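Local coordinates for protein pilin (Clostridioides difficile, PDB 6T8S) that is the major type IV pilin PilA1, the subunit whose copies probably assemble into the extracellular type IV pili of the bacterium, at residues S18-Y23 with A98-D103; S25-A30 with I135-N140; K69-K74 with V80-T85; K108-T111 with N117-N120. All blocks are in the same frame, centred on the assembly; numbering follows the deposited sequence.

Interaction 1: residues S18-Y23 with A98-D103; sequences SVESDY and AKLLSD
The carboxylates of Glu20 and Asp103 meet across the two helices with their planes almost perpendicular, 84° apart. OD2 of Asp103 lies 2.5 Å from OE2 of Glu20 and 3.0 Å from OE1 of Glu20. The shorter spacing suggests, though it does not prove, that one acid holds a proton; its pKa would then probably be raised. Lys99 probably offsets part of the negative charge: its NZ makes a salt bridge of 2.8 Å to Asp103 OD2, using the lone pair on the side of the other carboxylate oxygen. The Lys99 chain runs straight and bends only at its last torsion (chi4 60°), which turns the ammonium group back to Asp103, one helical turn further on. Glutamate suits its place because its long, extended chain can span segment axes 10.9 Å apart. Its aliphatic part also serves, for CG of Glu20 slides past CD1 of Leu100 at 4.0 Å, giving the glutamate stem an apolar neighbour. Here helix 94-104 lies beside the long helix 9-37, the short segments crossing at -35°. Leu100 also touches Val16 of the long helix and Ile109 of strand 109-110, while Val19 packs on Ala64 and Ile66 of a loop.

Interaction 2: residues S25-A30 with I135-N140; sequences SVKSAA and IVLIDN
Leu137 fits against the helix with both of its methyl groups: CD1 meets CG1 of Val26 at 3.9 Å, and CD2 lies against CB of Lys27 at 3.8 Å. Val26 and Leu137 are branched, apolar and buried, which suits an interface between helix and sheet. Lys27 is amphipathic and works at the margin of this patch. Its CG is anti to the backbone N (chi1 -180°) and the rest of the chain is extended, with CE 3.3 Å from Leu137 O, so that its methylenes run alongside the carbonyl oxygen. One turn along the helix, Ala30 presents a single methyl to the tip of Ile138, whose CD1 is 4.1 Å from Ala30 CB; a small residue here allows helix and chain to come close. Leu137 and Ile138 both face Leu79 of strand 78-83, a classic beta bulge, and the ends of both side chains approach the helix. The chain also turns a corner at Leu137. This part of strand 128-138 lies against helix 9-37, beside strand 78-83. Tyr23 and Leu31 of the same helix pack on Leu137 and Ile138 respectively, and Leu50 and Leu53 of a loop lie against Val26.

Interaction 3: residues K69-K74 with V80-T85; sequences KYKLIK and VLQIGT
Tyr70 carries its ring back beside its own backbone N (chi1 -68°), and this lays the ring edge along Ile83, CE1 of Tyr70 standing 3.9 Å from Ile83 CG1. Leu81 swings the other way, with CG opposite its amide nitrogen (chi1 179°), and brings CD1 to 3.8 Å from CD1 of Tyr70. These large apolar groups suit the buried face of the hairpin, where Leu72 joins them. On the other face, Lys71 and Gln82 run side by side, and Lys71 CG touches Gln82 CD at 3.8 Å. Gly84 O lies nearly in the amide plane of Gln82 and accepts a 2.9 Å bond from NE2, which would restrain the amide's rotation, while OE1 rests against CG2 of Ile73 at 3.6 Å. Paired backbone bonds link Lys71 with Gln82 and Ile73 with Val80, and Gly84 N gives a further bond of 2.8 Å to Lys69 O. A water donates to both Lys69 O and Gly84 O. Glycine is required because at its backbone angles a CB would be jammed against the preceding carbonyl oxygen. Strand 78-83 of this antiparallel hairpin pairs in turn with strand 128-138, and Tyr70 OH reaches across to Asp22 of helix 9-37.

Interaction 4: residues K108-T111 with N117-N120; sequences KIYT and NLGN
The loop that follows the short strand 109-110 doubles back on the strand's end, and Tyr110 and Thr111 are the residues that fasten it. Leu118 lies on one face of the Tyr110 ring: its CB sits almost exactly over the middle, 3.8 Å from the ring centroid and 8° off the normal, a CH-pi contact. From there the leucine reaches toward the hydroxyl side, where CD1 of Leu118 is 3.7 Å from CE2 of Tyr110. A broad aromatic surface and a branched aliphatic chain match well here, since the ring offers a flat platform and the leucine sets CB over the face and its methyls above and just past the rim of ring carbons. The edge of the ring has a polar neighbour, the carbonyl oxygen of Gly119, 3.3 Å from CD1 of Tyr110 and close to the ring plane, where it faces the weakly positive ring hydrogens. Further along, Asn120 O is gripped twice by one residue. Thr111 N donates to it over 3.0 Å, almost straight at 175°, and Thr111 OG1 donates over 3.1 Å from a position tilted off the carbonyl plane. Threonine suits the place because chi1 of 57° sets its hydroxyl between the backbone N and the carbonyl carbon, on the side where it can share the acceptor with its own amide. Leu118 also packs on Val136 of strand 128-138, and Pro121 lies against Tyr110. The arrangement is that of an irregular loop closed back onto the end of a short strand by two hydrogen bonds to one carbonyl oxygen and a CH-pi contact, within a pilin domain of one long helix packed on an antiparallel sheet.

Helix 9-37 serves both interaction 1 and interaction 2, whose centres are 13 Å apart, and Tyr23 joins them: its OH is 2.7 Å from Val136 O, a probable hydrogen bond. Asp22 OD2, 2.6 Å from Tyr70 OH, similarly ties the helix to the hairpin of interaction 3. Strand 128-138 is the hub of the sheet. Leu81 N of interaction 3 lies 2.8 Å from Ile135 O of interaction 2, and Val136 N lies 2.8 Å from Lys108 O of interaction 4. Interactions 1 and 4 meet through Leu100 and Ile109, CG to CD1 3.7 Å. Together the four contacts fasten the long helix, the sheet and their connecting loops into one compact pilin domain.

Interaction 1: residues S18-Y23 with A98-D103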
loop_
_atom_site.group_PDB
_atom_site.type_symbol
_atom_site.label_atom_id
_atom_site.label_comp_id
_atom_site.label_asym_id
_atom_site.label_seq_id
_atom_site.Cartn_x
_atom_site.Cartn_y
_atom_site.Cartn_z
ATOM N N SER A 18 -3.270 -10.450 -5.006
ATOM C CA SER A 18 -3.246 -10.577 -3.529
ATOM C C SER A 18 -3.046 -9.211 -2.855
ATOM O O SER A 18 -3.756 -8.901 -1.887
ATOM C CB SER A 18 -2.217 -11.583 -3.105
ATOM O OG SER A 18 -2.279 -11.784 -1.715
ATOM N N VAL A 19 -2.141 -8.389 -3.370
ATOM C CA VAL A 19 -1.938 -7.012 -2.851
ATOM C C VAL A 19 -3.210 -6.187 -3.076
ATOM O O VAL A 19 -3.630 -5.456 -2.159
ATOM C CB VAL A 19 -0.703 -6.360 -3.493
ATOM C CG1 VAL A 19 -0.590 -4.896 -3.094
ATOM C CG2 VAL A 19 0.552 -7.142 -3.128
ATOM N N GLU A 20 -3.837 -6.314 -4.239
ATOM C CA GLU A 20 -5.101 -5.592 -4.548
ATOM C C GLU A 20 -6.179 -5.978 -3.527
ATOM O O GLU A 20 -6.923 -5.085 -3.088
ATOM C CB GLU A 20 -5.585 -5.936 -5.953
ATOM C CG GLU A 20 -4.679 -5.450 -7.053
ATOM C CD GLU A 20 -5.091 -5.919 -8.431
ATOM O OE1 GLU A 20 -6.211 -6.465 -8.575
ATOM O OE2 GLU A 20 -4.309 -5.698 -9.372
ATOM N N SER A 21 -6.290 -7.263 -3.180
ATOM C CA SER A 21 -7.299 -7.753 -2.195
ATOM C C SER A 21 -7.001 -7.165 -0.806
ATOM O O SER A 21 -7.924 -6.672 -0.122
ATOM C CB SER A 21 -7.356 -9.255 -2.160
ATOM O OG SER A 21 -8.341 -9.706 -1.237
ATOM N N ASP A 22 -5.735 -7.192 -0.395
ATOM C CA ASP A 22 -5.295 -6.562 0.877
ATOM C C ASP A 22 -5.633 -5.069 0.848
ATOM O O ASP A 22 -6.162 -4.574 1.849
ATOM C CB ASP A 22 -3.806 -6.813 1.130
ATOM C CG ASP A 22 -3.457 -8.255 1.446
ATOM O OD1 ASP A 22 -4.392 -9.053 1.737
ATOM O OD2 ASP A 22 -2.241 -8.575 1.413
ATOM N N TYR A 23 -5.317 -4.376 -0.241
ATOM C CA TYR A 23 -5.575 -2.924 -0.414
ATOM C C TYR A 23 -7.066 -2.632 -0.171
ATOM O O TYR A 23 -7.409 -1.707 0.580
ATOM C CB TYR A 23 -5.110 -2.486 -1.804
ATOM C CG TYR A 23 -5.538 -1.093 -2.184
ATOM C CD1 TYR A 23 -4.798 -0.023 -1.730
ATOM C CD2 TYR A 23 -6.659 -0.842 -2.958
ATOM C CE1 TYR A 23 -5.156 1.276 -2.031
ATOM C CE2 TYR A 23 -7.019 0.464 -3.292
ATOM C CZ TYR A 23 -6.262 1.523 -2.815
ATOM O OH TYR A 23 -6.533 2.839 -3.071
ATOM N N ALA A 98 2.134 -3.184 -14.643
ATOM C CA ALA A 98 1.060 -2.965 -15.635
ATOM C C ALA A 98 -0.277 -3.449 -15.063
ATOM O O ALA A 98 -1.283 -2.709 -15.167
ATOM C CB ALA A 98 1.405 -3.657 -16.930
ATOM N N LYS A 99 -0.299 -4.634 -14.456
ATOM C CA LYS A 99 -1.564 -5.183 -13.907
ATOM C C LYS A 99 -2.032 -4.317 -12.734
ATOM O O LYS A 99 -3.240 -3.969 -12.661
ATOM C CB LYS A 99 -1.409 -6.636 -13.452
ATOM C CG LYS A 99 -2.631 -7.151 -12.707
ATOM C CD LYS A 99 -2.668 -8.639 -12.526
ATOM C CE LYS A 99 -3.888 -9.103 -11.752
ATOM N NZ LYS A 99 -5.164 -8.727 -12.418
ATOM N N LEU A 100 -1.125 -4.005 -11.808
ATOM C CA LEU A 100 -1.467 -3.217 -10.601
ATOM C C LEU A 100 -2.104 -1.892 -11.052
ATOM O O LEU A 100 -3.184 -1.520 -10.536
ATOM C CB LEU A 100 -0.189 -3.055 -9.767
ATOM C CG LEU A 100 -0.360 -2.576 -8.336
ATOM C CD1 LEU A 100 -1.107 -3.598 -7.490
ATOM C CD2 LEU A 100 1.009 -2.279 -7.735
ATOM N N LEU A 101 -1.501 -1.220 -12.036
ATOM C CA LEU A 101 -2.003 0.089 -12.533
ATOM C C LEU A 101 -3.331 -0.081 -13.279
ATOM O O LEU A 101 -4.211 0.772 -13.111
ATOM C CB LEU A 101 -0.937 0.735 -13.420
ATOM C CG LEU A 101 0.189 1.409 -12.649
ATOM C CD1 LEU A 101 1.395 1.642 -13.548
ATOM C CD2 LEU A 101 -0.300 2.720 -12.048
ATOM N N SER A 102 -3.474 -1.130 -14.081
ATOM C CA SER A 102 -4.738 -1.406 -14.814
ATOM C C SER A 102 -5.878 -1.583 -13.807
ATOM O O SER A 102 -7.007 -1.175 -14.098
ATOM C CB SER A 102 -4.619 -2.615 -15.697
ATOM O OG SER A 102 -3.789 -2.330 -16.799
ATOM N N ASP A 103 -5.589 -2.193 -12.658
ATOM C CA ASP A 103 -6.641 -2.592 -11.692
ATOM C C ASP A 103 -6.985 -1.434 -10.755
ATOM O O ASP A 103 -8.174 -1.293 -10.430
ATOM C CB ASP A 103 -6.240 -3.877 -10.967
ATOM C CG ASP A 103 -6.280 -5.115 -11.840
ATOM O OD1 ASP A 103 -7.027 -5.106 -12.858
ATOM O OD2 ASP A 103 -5.546 -6.081 -11.507
#

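Interaction 2: residues S25-A30 with I135-N140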
loop_
_atom_site.group_PDB
_atom_site.type_symbol
_atom_site.label_atom_id
_atom_site.label_comp_id
_atom_site.label_asym_id
_atom_site.label_seq_id
_atom_site.Cartn_x
_atom_site.Cartn_y
_atom_site.Cartn_z
ATOM N N SER A 25 -9.470 -4.481 1.388
ATOM C CA SER A 25 -9.841 -4.802 2.789
ATOM C C SER A 25 -9.356 -3.689 3.727
ATOM O O SER A 25 -10.115 -3.260 4.598
ATOM C CB SER A 25 -9.315 -6.154 3.190
ATOM O OG SER A 25 -9.987 -7.198 2.488
ATOM N N VAL A 26 -8.110 -3.254 3.573
ATOM C CA VAL A 26 -7.519 -2.203 4.447
ATOM C C VAL A 26 -8.248 -0.881 4.181
ATOM O O VAL A 26 -8.499 -0.141 5.154
ATOM C CB VAL A 26 -6.000 -2.075 4.229
ATOM C CG1 VAL A 26 -5.437 -0.860 4.947
ATOM C CG2 VAL A 26 -5.283 -3.336 4.662
ATOM N N LYS A 27 -8.550 -0.573 2.920
ATOM C CA LYS A 27 -9.215 0.702 2.556
ATOM C C LYS A 27 -10.582 0.778 3.256
ATOM O O LYS A 27 -10.917 1.856 3.775
ATOM C CB LYS A 27 -9.361 0.856 1.042
ATOM C CG LYS A 27 -10.034 2.150 0.616
ATOM C CD LYS A 27 -9.903 2.471 -0.842
ATOM C CE LYS A 27 -10.722 3.685 -1.221
ATOM N NZ LYS A 27 -10.877 3.778 -2.685
ATOM N N SER A 28 -11.366 -0.300 3.231
ATOM C CA SER A 28 -12.723 -0.334 3.840
ATOM C C SER A 28 -12.621 -0.110 5.356
ATOM O O SER A 28 -13.381 0.738 5.916
ATOM C CB SER A 28 -13.430 -1.629 3.509
ATOM O OG SER A 28 -14.800 -1.532 3.861
ATOM N N ALA A 29 -11.689 -0.805 6.008
ATOM C CA ALA A 29 -11.436 -0.690 7.462
ATOM C C ALA A 29 -10.982 0.738 7.786
ATOM O O ALA A 29 -11.439 1.292 8.825
ATOM C CB ALA A 29 -10.424 -1.718 7.907
ATOM N N ALA A 30 -10.093 1.316 6.972
ATOM C CA ALA A 30 -9.542 2.670 7.226
ATOM C C ALA A 30 -10.674 3.702 7.145
ATOM O O ALA A 30 -10.693 4.637 7.956
ATOM C CB ALA A 30 -8.446 2.999 6.253
ATOM N N ILE A 135 0.761 3.181 -1.823
ATOM C CA ILE A 135 -0.567 3.239 -2.509
ATOM C C ILE A 135 -1.511 4.126 -1.693
ATOM O O ILE A 135 -1.811 3.804 -0.532
ATOM C CB ILE A 135 -1.181 1.850 -2.778
ATOM C CG1 ILE A 135 -0.173 0.859 -3.370
ATOM C CG2 ILE A 135 -2.390 2.017 -3.690
ATOM C CD1 ILE A 135 -0.734 -0.527 -3.640
ATOM N N VAL A 136 -1.991 5.203 -2.306
ATOM C CA VAL A 136 -2.963 6.118 -1.645
ATOM C C VAL A 136 -4.239 5.325 -1.330
ATOM O O VAL A 136 -4.785 4.698 -2.270
ATOM C CB VAL A 136 -3.276 7.334 -2.525
ATOM C CG1 VAL A 136 -4.367 8.193 -1.911
ATOM C CG2 VAL A 136 -2.024 8.162 -2.776
ATOM N N LEU A 137 -4.690 5.360 -0.075
ATOM C CA LEU A 137 -5.973 4.731 0.376
ATOM C C LEU A 137 -7.103 5.766 0.389
ATOM O O LEU A 137 -8.206 5.456 -0.117
ATOM C CB LEU A 137 -5.800 4.180 1.788
ATOM C CG LEU A 137 -4.956 2.922 1.919
ATOM C CD1 LEU A 137 -4.691 2.621 3.388
ATOM C CD2 LEU A 137 -5.649 1.742 1.260
ATOM N N ILE A 138 -6.841 6.926 0.987
ATOM C CA ILE A 138 -7.855 8.000 1.201
ATOM C C ILE A 138 -7.247 9.307 0.704
ATOM O O ILE A 138 -6.224 9.728 1.247
ATOM C CB ILE A 138 -8.319 8.082 2.670
ATOM C CG1 ILE A 138 -8.813 6.727 3.193
ATOM C CG2 ILE A 138 -9.373 9.178 2.818
ATOM C CD1 ILE A 138 -9.253 6.715 4.643
ATOM N N ASP A 139 -7.881 9.884 -0.315
ATOM C CA ASP A 139 -7.518 11.158 -0.983
ATOM C C ASP A 139 -8.541 12.215 -0.550
ATOM O O ASP A 139 -9.699 12.090 -0.976
ATOM C CB ASP A 139 -7.519 10.938 -2.502
ATOM C CG ASP A 139 -6.584 11.847 -3.278
ATOM O OD1 ASP A 139 -6.667 13.080 -3.085
ATOM O OD2 ASP A 139 -5.782 11.313 -4.068
ATOM N N ASN A 140 -8.146 13.183 0.289
ATOM C CA ASN A 140 -9.041 14.255 0.814
ATOM C C ASN A 140 -8.950 15.486 -0.101
ATOM O O ASN A 140 -9.599 15.580 -1.150
ATOM C CB ASN A 140 -8.717 14.629 2.267
ATOM C CG ASN A 140 -9.184 13.614 3.294
ATOM O OD1 ASN A 140 -10.190 12.931 3.109
ATOM N ND2 ASN A 140 -8.468 13.524 4.403
#

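Interaction 3: residues K69-K74 with V80-T85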
loop_
_atom_site.group_PDB
_atom_site.type_symbol
_atom_site.label_atom_id
_atom_site.label_comp_id
_atom_site.label_asym_id
_atom_site.label_seq_id
_atom_site.Cartn_x
_atom_site.Cartn_y
_atom_site.Cartn_z
ATOM N N LYS A 69 6.535 -5.561 4.520
ATOM C CA LYS A 69 5.509 -5.420 5.585
ATOM C C LYS A 69 4.626 -4.208 5.279
ATOM O O LYS A 69 5.110 -3.220 4.705
ATOM C CB LYS A 69 6.164 -5.232 6.954
ATOM C CG LYS A 69 6.724 -6.501 7.578
ATOM C CD LYS A 69 7.410 -6.243 8.901
ATOM C CE LYS A 69 8.377 -7.343 9.284
ATOM N NZ LYS A 69 8.875 -7.154 10.666
ATOM N N TYR A 70 3.362 -4.265 5.684
ATOM C CA TYR A 70 2.418 -3.138 5.519
ATOM C C TYR A 70 2.567 -2.185 6.709
ATOM O O TYR A 70 2.808 -2.653 7.843
ATOM C CB TYR A 70 0.974 -3.642 5.450
ATOM C CG TYR A 70 0.602 -4.451 4.231
ATOM C CD1 TYR A 70 0.657 -3.900 2.963
ATOM C CD2 TYR A 70 0.114 -5.746 4.348
ATOM C CE1 TYR A 70 0.281 -4.621 1.840
ATOM C CE2 TYR A 70 -0.274 -6.479 3.237
ATOM C CZ TYR A 70 -0.198 -5.914 1.976
ATOM O OH TYR A 70 -0.576 -6.611 0.863
ATOM N N LYS A 71 2.365 -0.892 6.468
ATOM C CA LYS A 71 2.054 0.094 7.539
ATOM C C LYS A 71 1.247 1.242 6.932
ATOM O O LYS A 71 1.161 1.322 5.695
ATOM C CB LYS A 71 3.335 0.540 8.263
ATOM C CG LYS A 71 4.269 1.459 7.507
ATOM C CD LYS A 71 5.448 1.954 8.390
ATOM C CE LYS A 71 5.095 3.123 9.288
ATOM N NZ LYS A 71 6.206 3.547 10.182
ATOM N N LEU A 72 0.654 2.073 7.786
ATOM C CA LEU A 72 -0.176 3.226 7.379
ATOM C C LEU A 72 0.567 4.508 7.749
ATOM O O LEU A 72 0.989 4.614 8.922
ATOM C CB LEU A 72 -1.524 3.159 8.101
ATOM C CG LEU A 72 -2.434 2.006 7.685
ATOM C CD1 LEU A 72 -3.667 1.963 8.564
ATOM C CD2 LEU A 72 -2.830 2.128 6.232
ATOM N N ILE A 73 0.709 5.412 6.781
ATOM C CA ILE A 73 1.367 6.733 6.960
ATOM C C ILE A 73 0.459 7.838 6.419
ATOM O O ILE A 73 -0.363 7.600 5.499
ATOM C CB ILE A 73 2.766 6.766 6.317
ATOM C CG1 ILE A 73 2.706 6.681 4.791
ATOM C CG2 ILE A 73 3.655 5.696 6.952
ATOM C CD1 ILE A 73 4.048 6.840 4.099
ATOM N N LYS A 74 0.647 9.037 6.949
ATOM C CA LYS A 74 -0.017 10.247 6.425
ATOM C C LYS A 74 1.009 10.974 5.556
ATOM O O LYS A 74 2.163 11.151 6.010
ATOM C CB LYS A 74 -0.576 11.064 7.591
ATOM C CG LYS A 74 -1.307 12.329 7.175
ATOM C CD LYS A 74 -2.250 12.851 8.230
ATOM C CE LYS A 74 -2.374 14.361 8.205
ATOM N NZ LYS A 74 -3.003 14.872 9.446
ATOM N N VAL A 80 -1.912 6.763 3.236
ATOM C CA VAL A 80 -1.102 5.973 2.271
ATOM C C VAL A 80 -0.788 4.615 2.899
ATOM O O VAL A 80 -0.370 4.553 4.078
ATOM C CB VAL A 80 0.175 6.740 1.876
ATOM C CG1 VAL A 80 1.111 5.894 1.029
ATOM C CG2 VAL A 80 -0.171 8.043 1.169
ATOM N N LEU A 81 -0.980 3.553 2.124
ATOM C CA LEU A 81 -0.520 2.203 2.484
ATOM C C LEU A 81 0.936 2.090 2.017
ATOM O O LEU A 81 1.193 2.154 0.803
ATOM C CB LEU A 81 -1.417 1.157 1.813
ATOM C CG LEU A 81 -1.026 -0.293 2.078
ATOM C CD1 LEU A 81 -1.180 -0.649 3.549
ATOM C CD2 LEU A 81 -1.835 -1.239 1.191
ATOM N N GLN A 82 1.855 1.993 2.971
ATOM C CA GLN A 82 3.277 1.705 2.703
ATOM C C GLN A 82 3.447 0.192 2.650
ATOM O O GLN A 82 2.923 -0.528 3.538
ATOM C CB GLN A 82 4.150 2.352 3.787
ATOM C CG GLN A 82 5.631 1.982 3.665
ATOM C CD GLN A 82 6.468 2.699 4.704
ATOM O OE1 GLN A 82 6.151 3.818 5.099
ATOM N NE2 GLN A 82 7.534 2.056 5.162
ATOM N N ILE A 83 4.151 -0.283 1.629
ATOM C CA ILE A 83 4.465 -1.721 1.444
ATOM C C ILE A 83 5.991 -1.841 1.431
ATOM O O ILE A 83 6.605 -1.458 0.436
ATOM C CB ILE A 83 3.819 -2.275 0.163
ATOM C CG1 ILE A 83 2.356 -1.838 0.028
ATOM C CG2 ILE A 83 3.975 -3.793 0.111
ATOM C CD1 ILE A 83 1.716 -2.250 -1.268
ATOM N N GLY A 84 6.543 -2.352 2.521
ATOM C CA GLY A 84 7.994 -2.525 2.681
ATOM C C GLY A 84 8.540 -1.650 3.782
ATOM O O GLY A 84 7.885 -0.672 4.190
ATOM N N THR A 85 9.743 -1.990 4.222
ATOM C CA THR A 85 10.475 -1.259 5.275
ATOM C C THR A 85 11.961 -1.330 4.923
ATOM O O THR A 85 12.298 -1.847 3.843
ATOM C CB THR A 85 10.188 -1.882 6.642
ATOM O OG1 THR A 85 10.732 -3.204 6.574
ATOM C CG2 THR A 85 8.713 -1.897 6.989
HETATM O O HOH W 1 9.377 -5.180 5.144
HETATM O O HOH W 2 5.856 -1.006 5.872
#

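Interaction 4: residues K108-T111 with N117-N120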
loop_
_atom_site.group_PDB
_atom_site.type_symbol
_atom_site.label_atom_id
_atom_site.label_comp_id
_atom_site.label_asym_id
_atom_site.label_seq_id
_atom_site.Cartn_x
_atom_site.Cartn_y
_atom_site.Cartn_z
ATOM N N LYS A 108 -2.402 6.897 -7.675
ATOM C CA LYS A 108 -2.476 6.144 -6.403
ATOM C C LYS A 108 -1.138 5.495 -6.049
ATOM O O LYS A 108 -0.843 5.473 -4.850
ATOM C CB LYS A 108 -3.617 5.123 -6.478
ATOM C CG LYS A 108 -5.000 5.758 -6.615
ATOM C CD LYS A 108 -6.075 5.070 -5.826
ATOM C CE LYS A 108 -7.467 5.630 -6.058
ATOM N NZ LYS A 108 -7.622 6.976 -5.466
ATOM N N ILE A 109 -0.402 4.942 -7.019
ATOM C CA ILE A 109 0.794 4.090 -6.744
ATOM C C ILE A 109 2.068 4.898 -7.006
ATOM O O ILE A 109 2.254 5.381 -8.147
ATOM C CB ILE A 109 0.765 2.784 -7.561
ATOM C CG1 ILE A 109 -0.599 2.091 -7.473
ATOM C CG2 ILE A 109 1.902 1.873 -7.114
ATOM C CD1 ILE A 109 -0.815 1.073 -8.554
ATOM N N TYR A 110 2.931 5.008 -5.996
ATOM C CA TYR A 110 4.154 5.857 -6.024
ATOM C C TYR A 110 5.354 5.037 -5.537
ATOM O O TYR A 110 5.195 4.164 -4.648
ATOM C CB TYR A 110 3.897 7.142 -5.220
ATOM C CG TYR A 110 2.847 8.037 -5.832
ATOM C CD1 TYR A 110 3.181 9.008 -6.765
ATOM C CD2 TYR A 110 1.500 7.864 -5.543
ATOM C CE1 TYR A 110 2.213 9.811 -7.356
ATOM C CE2 TYR A 110 0.518 8.641 -6.144
ATOM C CZ TYR A 110 0.871 9.631 -7.044
ATOM O OH TYR A 110 -0.082 10.406 -7.659
ATOM N N THR A 111 6.531 5.308 -6.114
ATOM C CA THR A 111 7.819 4.652 -5.760
ATOM C C THR A 111 8.608 5.495 -4.748
ATOM O O THR A 111 9.625 4.988 -4.240
ATOM C CB THR A 111 8.623 4.346 -7.027
ATOM O OG1 THR A 111 8.838 5.556 -7.751
ATOM C CG2 THR A 111 7.915 3.354 -7.925
ATOM N N ASN A 117 4.786 15.171 0.360
ATOM C CA ASN A 117 4.482 15.032 -1.093
ATOM C C ASN A 117 4.704 13.608 -1.621
ATOM O O ASN A 117 5.779 13.028 -1.380
ATOM C CB ASN A 117 5.324 15.997 -1.929
ATOM C CG ASN A 117 5.031 17.442 -1.589
ATOM O OD1 ASN A 117 5.856 18.111 -0.977
ATOM N ND2 ASN A 117 3.843 17.910 -1.941
ATOM N N LEU A 118 3.749 13.132 -2.424
ATOM C CA LEU A 118 3.869 11.909 -3.264
ATOM C C LEU A 118 4.933 12.172 -4.332
ATOM O O LEU A 118 4.928 13.291 -4.879
ATOM C CB LEU A 118 2.514 11.618 -3.918
ATOM C CG LEU A 118 1.327 11.446 -2.971
ATOM C CD1 LEU A 118 0.017 11.384 -3.753
ATOM C CD2 LEU A 118 1.502 10.210 -2.094
ATOM N N GLY A 119 5.788 11.187 -4.624
ATOM C CA GLY A 119 6.934 11.309 -5.545
ATOM C C GLY A 119 6.627 10.779 -6.936
ATOM O O GLY A 119 5.585 11.173 -7.484
ATOM N N ASN A 120 7.515 9.956 -7.507
ATOM C CA ASN A 120 7.415 9.493 -8.918
ATOM C C ASN A 120 6.328 8.415 -8.998
ATOM O O ASN A 120 6.388 7.408 -8.297
ATOM C CB ASN A 120 8.749 8.994 -9.498
ATOM C CG ASN A 120 9.587 10.048 -10.218
ATOM O OD1 ASN A 120 9.181 11.197 -10.429
ATOM N ND2 ASN A 120 10.787 9.664 -10.620
#